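PDB 4WNR: leucine-rich-repeat protein from Methanosarcina barkeri, which binds GDP and magnesium through the Roc G domain of this Roc-COR fragment and probably acts, as the whole protein, as a GTP-binding serine/threonine kinase. Local coordinates for residues Leu39-Val44 / Lys91-Asp96; Trp81-Lys86 / Glu196-Glu201; Gly257-Phe262 / His271-Lys276. One frame throughout, in Å; residues are numbered along the deposited sequence.

Contact 1. Residues Leu39-Val44 / Lys91-Asp96; sequences LNEVKV and KVNFWD
Glu41-Val44 and Lys91-Asp96 run side by side as parallel strands, their axes 16° apart and 4.6 Å at closest approach. Lys91, Asn93 and Trp95 give their amides in turn to the carbonyls of Asn40, Val42 and Val44, the last the shortest, with Trp95 N 2.7 Å from Val44 O. Val44 N answers to Asn93 O, whereas the return bond from Val42 N to Lys91 O is weak. Alternation then sorts the side chains. On the face carrying Glu41, Lys43 and Asn93, the aliphatic stem of Lys43 lies over the indole: CD sits 3.6 Å from the centroid of the five-membered ring of Trp95, a CH-pi contact. A bend at chi3 carries the Lys43 ammonium on to Phe110 O, the chain having left the backbone opposite the N (chi1 -173°). The carboxylate of Glu41, turned 83° from the Asn93 amide, has Lys215 as its salt-bridge partner; Lys91 NZ is farther, 4.2 Å from Glu41 OE2, while Asn93 ND2 bonds Leu256 O. Were Trp95 a serine, the Lys43 methylenes would probably lose the face they rest on and Phe110 the ring it packs against. On the other face Val44 bridges two neighbours, CG2 reaching Val92 CG1 at 3.4 Å and CG1 reaching Phe94 CE1 at 3.5 Å. Helix 186-198 covers these valines through Leu197, and helix 54-62 receives Phe94. Two parallel strands joined through the P-loop, an intervening helix and a further strand are the hallmark of the Ras-like G domain. Here the second strand ends at Asp96, by sequence probably the DxxG aspartate, hydrogen-bonded to the magnesium ligand Thr55.

Contact 2. Residues Trp81-Lys86 / Glu196-Glu201; sequences WGFKDK and ELLKVE
Asp85 and Leu198 bring the two backbones to 8.6 Å between CA atoms, and Phe83 and Leu197 to 10.5 Å, distances spanned by side chains alone, with no hydrogen bond across. This is helix-on-sheet packing in the Ras-like Roc domain: the last turn of helix 186-198 lies against strand 77-85, which forms a hairpin with strand 88-96. Across these two segments Leu197 uses one methyl, CD1. It meets the rim of the Trp81 indole near the ring plane, at CZ3, 4.4 Å away, and comes closer to Phe83, with CE1 at 3.9 Å. Phe83 holds its ring between its own backbone N and carbonyl carbon (chi1 62°), which sends it over toward the helix, where CE2 also comes within 4.4 Å of Leu198 CD2. Leu198 reaches further into the sheet, to Ile90, while Lys194, one turn earlier, touches Trp81 and Phe83. At the outer end the apolar row gives way to an acid whose side chain is met by both methyls of one leucine: Leu198 CD2 lies 3.9 Å from Asp85 CB, and Leu198 CD1 3.8 Å from Asp85 CG.

Contact 3. Residues Gly257-Phe262 / His271-Lys276; sequences GVIVHF and HVLEPK
Val260 and Val272 exchange two backbone hydrogen bonds, the signature of an antiparallel hydrogen-bonded pair. Val260 N reaches Val272 O at 2.9 Å, and Val272 N returns to Val260 O at 3.2 Å. A further polar link lies within 271-276: Glu274, at the N-cap of helix 275-286, accepts a weak bond from Lys276 N. Beyond the bridge the imidazoles of His261 and His271 point the same way, their planes 44° apart and centroids separated by 4.3 Å. His261 ND1 sits over a face of the His271 ring, too poorly angled for a hydrogen bond to its NE2; His271 turns its own ND1 to Asp269 O, and its ring also meets Tyr228. On the same flank Ile259 reaches His271 CD2 with CD1, and with CG2 touches Leu273 CD1 at 3.9 Å. Val260 and Val272 meet CB to CB at 4.1 Å and both touch Ile278, and Val260 also packs on Phe110. The whole is a loop of COR-A whose two arms meet in a single antiparallel bridge, linking helix 243-256, ended by a Schellman motif with Gly257 at C-prime, to helix 275-286.

From the N terminus, residues 39-44 pair with 91-96, and contact 1 closes a loop holding the P-loop, helix 54-62 and strand 77-85. Contact 2 starts within that loop, at 81-86, and closes far later at 196-201, so the two cross: one joins strands of the Roc sheet, the other lays the last helix of the G domain on them. They also touch, through Val92 and Trp81 and through Val42 and Val200. Contact 3 follows in series, closing an eight-residue loop in COR-A. Trp95 packs on Pro275 and Lys43 on Gly257, tying contact 1 to the COR side, whereas contact 2 stays about 12 Å from contact 3 between nearest atoms.

Contact 1. Residues Leu39-Val44 / Lys91-Asp96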
# COMPACT_ATOMS: atom_id res chain seq x y z
N LEU A 39 13.30 13.48 7.14
CA LEU A 39 12.00 12.82 7.00
C LEU A 39 11.90 11.57 7.87
O LEU A 39 11.05 11.49 8.76
CB LEU A 39 11.74 12.46 5.52
CG LEU A 39 10.44 11.72 5.18
CD1 LEU A 39 9.21 12.40 5.78
CD2 LEU A 39 10.29 11.61 3.67
N ASN A 40 12.79 10.62 7.62
CA ASN A 40 12.87 9.37 8.39
C ASN A 40 11.55 8.61 8.48
O ASN A 40 11.14 8.18 9.56
CB ASN A 40 13.42 9.64 9.80
CG ASN A 40 14.78 10.34 9.79
OD1 ASN A 40 15.04 11.20 10.63
ND2 ASN A 40 15.64 9.98 8.84
N GLU A 41 10.90 8.44 7.33
CA GLU A 41 9.67 7.64 7.24
C GLU A 41 9.71 6.73 6.01
O GLU A 41 10.16 7.14 4.94
CB GLU A 41 8.42 8.52 7.18
CG GLU A 41 7.67 8.61 8.50
CD GLU A 41 6.22 9.04 8.34
OE1 GLU A 41 5.69 8.98 7.21
OE2 GLU A 41 5.61 9.45 9.35
N VAL A 42 9.23 5.50 6.18
CA VAL A 42 9.17 4.52 5.10
C VAL A 42 7.87 3.73 5.20
O VAL A 42 7.43 3.39 6.30
CB VAL A 42 10.34 3.52 5.16
CG1 VAL A 42 10.45 2.75 3.85
CG2 VAL A 42 11.65 4.22 5.46
N LYS A 43 7.28 3.43 4.05
CA LYS A 43 6.14 2.51 3.99
C LYS A 43 6.67 1.10 3.76
O LYS A 43 7.44 0.86 2.83
CB LYS A 43 5.18 2.90 2.86
CG LYS A 43 3.90 2.08 2.85
CD LYS A 43 2.82 2.69 1.96
CE LYS A 43 3.15 2.54 0.49
NZ LYS A 43 2.11 3.15 -0.38
N VAL A 44 6.27 0.17 4.63
CA VAL A 44 6.66 -1.23 4.51
C VAL A 44 5.45 -2.04 4.06
O VAL A 44 4.40 -2.02 4.71
CB VAL A 44 7.22 -1.79 5.83
CG1 VAL A 44 7.56 -3.27 5.69
CG2 VAL A 44 8.47 -1.02 6.24
N LYS A 91 10.63 6.09 11.83
CA LYS A 91 9.18 5.89 11.79
C LYS A 91 8.81 4.97 10.62
O LYS A 91 9.24 5.19 9.49
CB LYS A 91 8.47 7.23 11.66
CG LYS A 91 8.59 8.11 12.90
CD LYS A 91 8.58 9.60 12.56
CE LYS A 91 7.20 10.11 12.21
NZ LYS A 91 6.36 10.36 13.42
N VAL A 92 8.03 3.93 10.90
CA VAL A 92 7.69 2.91 9.91
C VAL A 92 6.18 2.72 9.81
O VAL A 92 5.49 2.66 10.82
CB VAL A 92 8.34 1.55 10.27
CG1 VAL A 92 8.00 0.50 9.23
CG2 VAL A 92 9.85 1.70 10.39
N ASN A 93 5.69 2.62 8.58
CA ASN A 93 4.27 2.37 8.31
C ASN A 93 4.08 1.00 7.66
O ASN A 93 4.31 0.84 6.46
CB ASN A 93 3.71 3.47 7.41
CG ASN A 93 3.82 4.85 8.03
OD1 ASN A 93 3.64 5.02 9.24
ND2 ASN A 93 4.10 5.85 7.20
N PHE A 94 3.67 0.02 8.46
CA PHE A 94 3.42 -1.33 7.95
C PHE A 94 2.05 -1.42 7.30
O PHE A 94 1.04 -1.08 7.93
CB PHE A 94 3.51 -2.36 9.08
CG PHE A 94 4.91 -2.67 9.52
CD1 PHE A 94 5.77 -3.40 8.71
CD2 PHE A 94 5.37 -2.24 10.76
CE1 PHE A 94 7.06 -3.69 9.13
CE2 PHE A 94 6.66 -2.53 11.18
CZ PHE A 94 7.51 -3.25 10.36
N TRP A 95 2.01 -1.87 6.05
CA TRP A 95 0.77 -2.10 5.33
C TRP A 95 0.50 -3.59 5.18
O TRP A 95 1.30 -4.32 4.58
CB TRP A 95 0.82 -1.44 3.95
CG TRP A 95 0.52 0.03 3.98
CD1 TRP A 95 1.21 0.99 4.65
CD2 TRP A 95 -0.56 0.70 3.32
NE1 TRP A 95 0.64 2.22 4.45
CE2 TRP A 95 -0.45 2.07 3.63
CE3 TRP A 95 -1.60 0.28 2.48
CZ2 TRP A 95 -1.35 3.03 3.14
CZ3 TRP A 95 -2.49 1.22 2.00
CH2 TRP A 95 -2.36 2.58 2.33
N ASP A 96 -0.63 -4.04 5.72
CA ASP A 96 -1.01 -5.46 5.70
C ASP A 96 -2.28 -5.65 4.87
O ASP A 96 -3.33 -5.10 5.20
CB ASP A 96 -1.21 -5.96 7.13
CG ASP A 96 -1.11 -7.47 7.24
OD1 ASP A 96 -0.30 -8.08 6.50
OD2 ASP A 96 -1.83 -8.05 8.08

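Contact 2. Residues Trp81-Lys86 / Glu196-Glu201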
# COMPACT_ATOMS: atom_id res chain seq x y z
N TRP A 81 4.77 1.85 13.32
CA TRP A 81 5.86 1.35 14.17
C TRP A 81 7.04 2.31 14.15
O TRP A 81 7.18 3.11 13.22
CB TRP A 81 6.29 -0.04 13.68
CG TRP A 81 7.32 -0.73 14.53
CD1 TRP A 81 7.20 -1.05 15.85
CD2 TRP A 81 8.60 -1.20 14.11
NE1 TRP A 81 8.34 -1.68 16.28
CE2 TRP A 81 9.22 -1.79 15.23
CE3 TRP A 81 9.30 -1.18 12.89
CZ2 TRP A 81 10.49 -2.35 15.18
CZ3 TRP A 81 10.56 -1.74 12.84
CH2 TRP A 81 11.15 -2.32 13.98
N GLY A 82 7.88 2.24 15.17
CA GLY A 82 9.08 3.07 15.24
C GLY A 82 10.17 2.50 16.12
O GLY A 82 9.91 1.71 17.03
N PHE A 83 11.41 2.90 15.83
CA PHE A 83 12.57 2.53 16.65
C PHE A 83 13.61 3.63 16.59
O PHE A 83 13.66 4.40 15.63
CB PHE A 83 13.16 1.19 16.18
CG PHE A 83 13.68 1.21 14.77
CD1 PHE A 83 12.82 1.00 13.70
CD2 PHE A 83 15.03 1.42 14.52
CE1 PHE A 83 13.30 1.01 12.40
CE2 PHE A 83 15.51 1.43 13.22
CZ PHE A 83 14.65 1.23 12.16
N LYS A 84 14.45 3.70 17.62
CA LYS A 84 15.46 4.75 17.72
C LYS A 84 16.85 4.20 17.41
O LYS A 84 17.38 3.39 18.17
CB LYS A 84 15.44 5.39 19.11
CG LYS A 84 16.18 6.71 19.19
CD LYS A 84 15.96 7.41 20.53
CE LYS A 84 16.58 8.80 20.54
NZ LYS A 84 16.37 9.50 21.83
N ASP A 85 17.43 4.64 16.30
CA ASP A 85 18.81 4.32 15.96
C ASP A 85 19.66 5.52 16.32
O ASP A 85 19.58 6.56 15.66
CB ASP A 85 18.96 4.03 14.47
CG ASP A 85 20.41 3.93 14.03
OD1 ASP A 85 21.10 2.98 14.46
OD2 ASP A 85 20.87 4.81 13.26
N LYS A 86 20.48 5.38 17.36
CA LYS A 86 21.29 6.50 17.85
C LYS A 86 20.36 7.68 18.15
O LYS A 86 19.37 7.52 18.87
CB LYS A 86 22.39 6.84 16.84
CG LYS A 86 23.55 5.86 16.87
CD LYS A 86 24.34 5.89 15.58
CE LYS A 86 25.27 4.70 15.48
NZ LYS A 86 25.80 4.53 14.10
N GLU A 196 18.29 -2.42 6.91
CA GLU A 196 17.92 -2.04 5.54
C GLU A 196 16.96 -0.85 5.49
O GLU A 196 16.95 -0.11 4.51
CB GLU A 196 17.31 -3.24 4.81
CG GLU A 196 18.29 -4.36 4.52
CD GLU A 196 19.43 -3.95 3.59
OE1 GLU A 196 19.20 -3.10 2.70
OE2 GLU A 196 20.54 -4.49 3.74
N LEU A 197 16.17 -0.66 6.55
CA LEU A 197 15.28 0.50 6.66
C LEU A 197 16.06 1.81 6.74
O LEU A 197 15.62 2.83 6.21
CB LEU A 197 14.35 0.37 7.87
CG LEU A 197 13.09 -0.49 7.68
CD1 LEU A 197 12.47 -0.84 9.03
CD2 LEU A 197 12.07 0.22 6.80
N LEU A 198 17.20 1.78 7.42
CA LEU A 198 18.07 2.95 7.53
C LEU A 198 18.75 3.30 6.20
O LEU A 198 19.08 4.47 5.95
CB LEU A 198 19.14 2.72 8.60
CG LEU A 198 18.64 2.54 10.03
CD1 LEU A 198 19.72 1.92 10.90
CD2 LEU A 198 18.17 3.86 10.62
N LYS A 199 18.95 2.30 5.35
CA LYS A 199 19.70 2.46 4.10
C LYS A 199 18.84 2.85 2.88
O LYS A 199 19.38 2.99 1.78
CB LYS A 199 20.47 1.17 3.78
CG LYS A 199 21.56 0.84 4.78
CD LYS A 199 22.12 -0.56 4.57
CE LYS A 199 22.90 -0.66 3.27
NZ LYS A 199 23.58 -1.99 3.13
N VAL A 200 17.54 3.03 3.07
CA VAL A 200 16.66 3.44 1.95
C VAL A 200 17.02 4.85 1.49
O VAL A 200 17.42 5.69 2.30
CB VAL A 200 15.15 3.35 2.31
CG1 VAL A 200 14.77 1.93 2.69
CG2 VAL A 200 14.78 4.33 3.41
N GLU A 201 16.85 5.11 0.20
CA GLU A 201 17.36 6.34 -0.42
C GLU A 201 16.77 7.63 0.15
O GLU A 201 17.48 8.63 0.29
CB GLU A 201 17.14 6.31 -1.94
CG GLU A 201 18.01 5.30 -2.67
CD GLU A 201 18.17 5.60 -4.15
OE1 GLU A 201 17.90 4.70 -4.98
OE2 GLU A 201 18.57 6.74 -4.49

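Contact 3. Residues Gly257-Phe262 / His271-Lys276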
# COMPACT_ATOMS: atom_id res chain seq x y z
N GLY A 257 2.41 6.69 2.11
CA GLY A 257 1.13 6.08 2.44
C GLY A 257 0.18 7.01 3.18
O GLY A 257 -0.82 6.55 3.75
N VAL A 258 0.48 8.30 3.18
CA VAL A 258 -0.39 9.31 3.80
C VAL A 258 -1.63 9.49 2.94
O VAL A 258 -2.75 9.61 3.46
CB VAL A 258 0.33 10.66 3.98
CG1 VAL A 258 -0.60 11.69 4.61
CG2 VAL A 258 1.58 10.49 4.84
N ILE A 259 -1.42 9.52 1.63
CA ILE A 259 -2.51 9.54 0.65
C ILE A 259 -2.31 8.43 -0.38
O ILE A 259 -1.25 7.81 -0.43
CB ILE A 259 -2.61 10.90 -0.08
CG1 ILE A 259 -1.31 11.20 -0.84
CG2 ILE A 259 -2.92 12.01 0.92
CD1 ILE A 259 -1.39 12.42 -1.74
N VAL A 260 -3.34 8.20 -1.18
CA VAL A 260 -3.24 7.32 -2.34
C VAL A 260 -3.57 8.18 -3.56
O VAL A 260 -4.71 8.62 -3.73
CB VAL A 260 -4.19 6.11 -2.25
CG1 VAL A 260 -3.98 5.17 -3.42
CG2 VAL A 260 -3.98 5.37 -0.93
N HIS A 261 -2.56 8.41 -4.40
CA HIS A 261 -2.66 9.36 -5.51
C HIS A 261 -2.01 8.81 -6.77
O HIS A 261 -0.97 8.15 -6.70
CB HIS A 261 -2.01 10.69 -5.12
CG HIS A 261 -2.00 11.71 -6.21
ND1 HIS A 261 -2.99 12.65 -6.36
CD2 HIS A 261 -1.11 11.94 -7.21
CE1 HIS A 261 -2.72 13.42 -7.41
NE2 HIS A 261 -1.58 13.00 -7.94
N PHE A 262 -2.62 9.09 -7.92
CA PHE A 262 -2.07 8.72 -9.22
C PHE A 262 -2.03 9.94 -10.13
O PHE A 262 -2.86 10.83 -10.02
CB PHE A 262 -2.91 7.62 -9.86
CG PHE A 262 -2.90 6.33 -9.10
CD1 PHE A 262 -1.86 5.42 -9.27
CD2 PHE A 262 -3.90 6.03 -8.19
CE1 PHE A 262 -1.84 4.23 -8.56
CE2 PHE A 262 -3.89 4.84 -7.48
CZ PHE A 262 -2.85 3.94 -7.66
N HIS A 271 -7.62 12.53 -4.19
CA HIS A 271 -6.56 12.25 -3.23
C HIS A 271 -7.16 11.47 -2.06
O HIS A 271 -7.71 12.07 -1.14
CB HIS A 271 -5.92 13.54 -2.71
CG HIS A 271 -5.17 14.31 -3.76
ND1 HIS A 271 -5.77 14.81 -4.89
CD2 HIS A 271 -3.87 14.67 -3.83
CE1 HIS A 271 -4.87 15.44 -5.62
NE2 HIS A 271 -3.70 15.37 -5.00
N VAL A 272 -7.05 10.15 -2.11
CA VAL A 272 -7.69 9.28 -1.13
C VAL A 272 -6.91 9.26 0.19
O VAL A 272 -5.71 8.98 0.21
CB VAL A 272 -7.85 7.84 -1.67
CG1 VAL A 272 -8.48 6.93 -0.62
CG2 VAL A 272 -8.69 7.85 -2.94
N LEU A 273 -7.62 9.55 1.28
CA LEU A 273 -7.04 9.51 2.64
C LEU A 273 -7.35 8.19 3.35
O LEU A 273 -6.56 7.74 4.19
CB LEU A 273 -7.56 10.69 3.47
CG LEU A 273 -6.79 12.00 3.35
CD1 LEU A 273 -6.63 12.44 1.90
CD2 LEU A 273 -7.48 13.09 4.16
N GLU A 274 -8.50 7.60 3.04
CA GLU A 274 -8.91 6.31 3.61
C GLU A 274 -8.85 5.22 2.54
O GLU A 274 -9.68 5.20 1.63
CB GLU A 274 -10.33 6.43 4.18
CG GLU A 274 -10.89 5.15 4.78
CD GLU A 274 -10.04 4.60 5.92
OE1 GLU A 274 -9.75 3.39 5.91
OE2 GLU A 274 -9.65 5.39 6.81
N PRO A 275 -7.86 4.30 2.64
CA PRO A 275 -7.73 3.19 1.69
C PRO A 275 -8.98 2.30 1.55
O PRO A 275 -9.24 1.77 0.47
CB PRO A 275 -6.57 2.37 2.27
CG PRO A 275 -5.75 3.37 3.00
CD PRO A 275 -6.72 4.36 3.57
N LYS A 276 -9.74 2.15 2.64
CA LYS A 276 -10.96 1.34 2.63
C LYS A 276 -12.05 1.90 1.71
O LYS A 276 -12.89 1.15 1.22
CB LYS A 276 -11.51 1.19 4.05
CG LYS A 276 -10.61 0.37 4.97
CD LYS A 276 -11.20 0.24 6.37
CE LYS A 276 -10.30 -0.58 7.27
NZ LYS A 276 -10.84 -0.70 8.65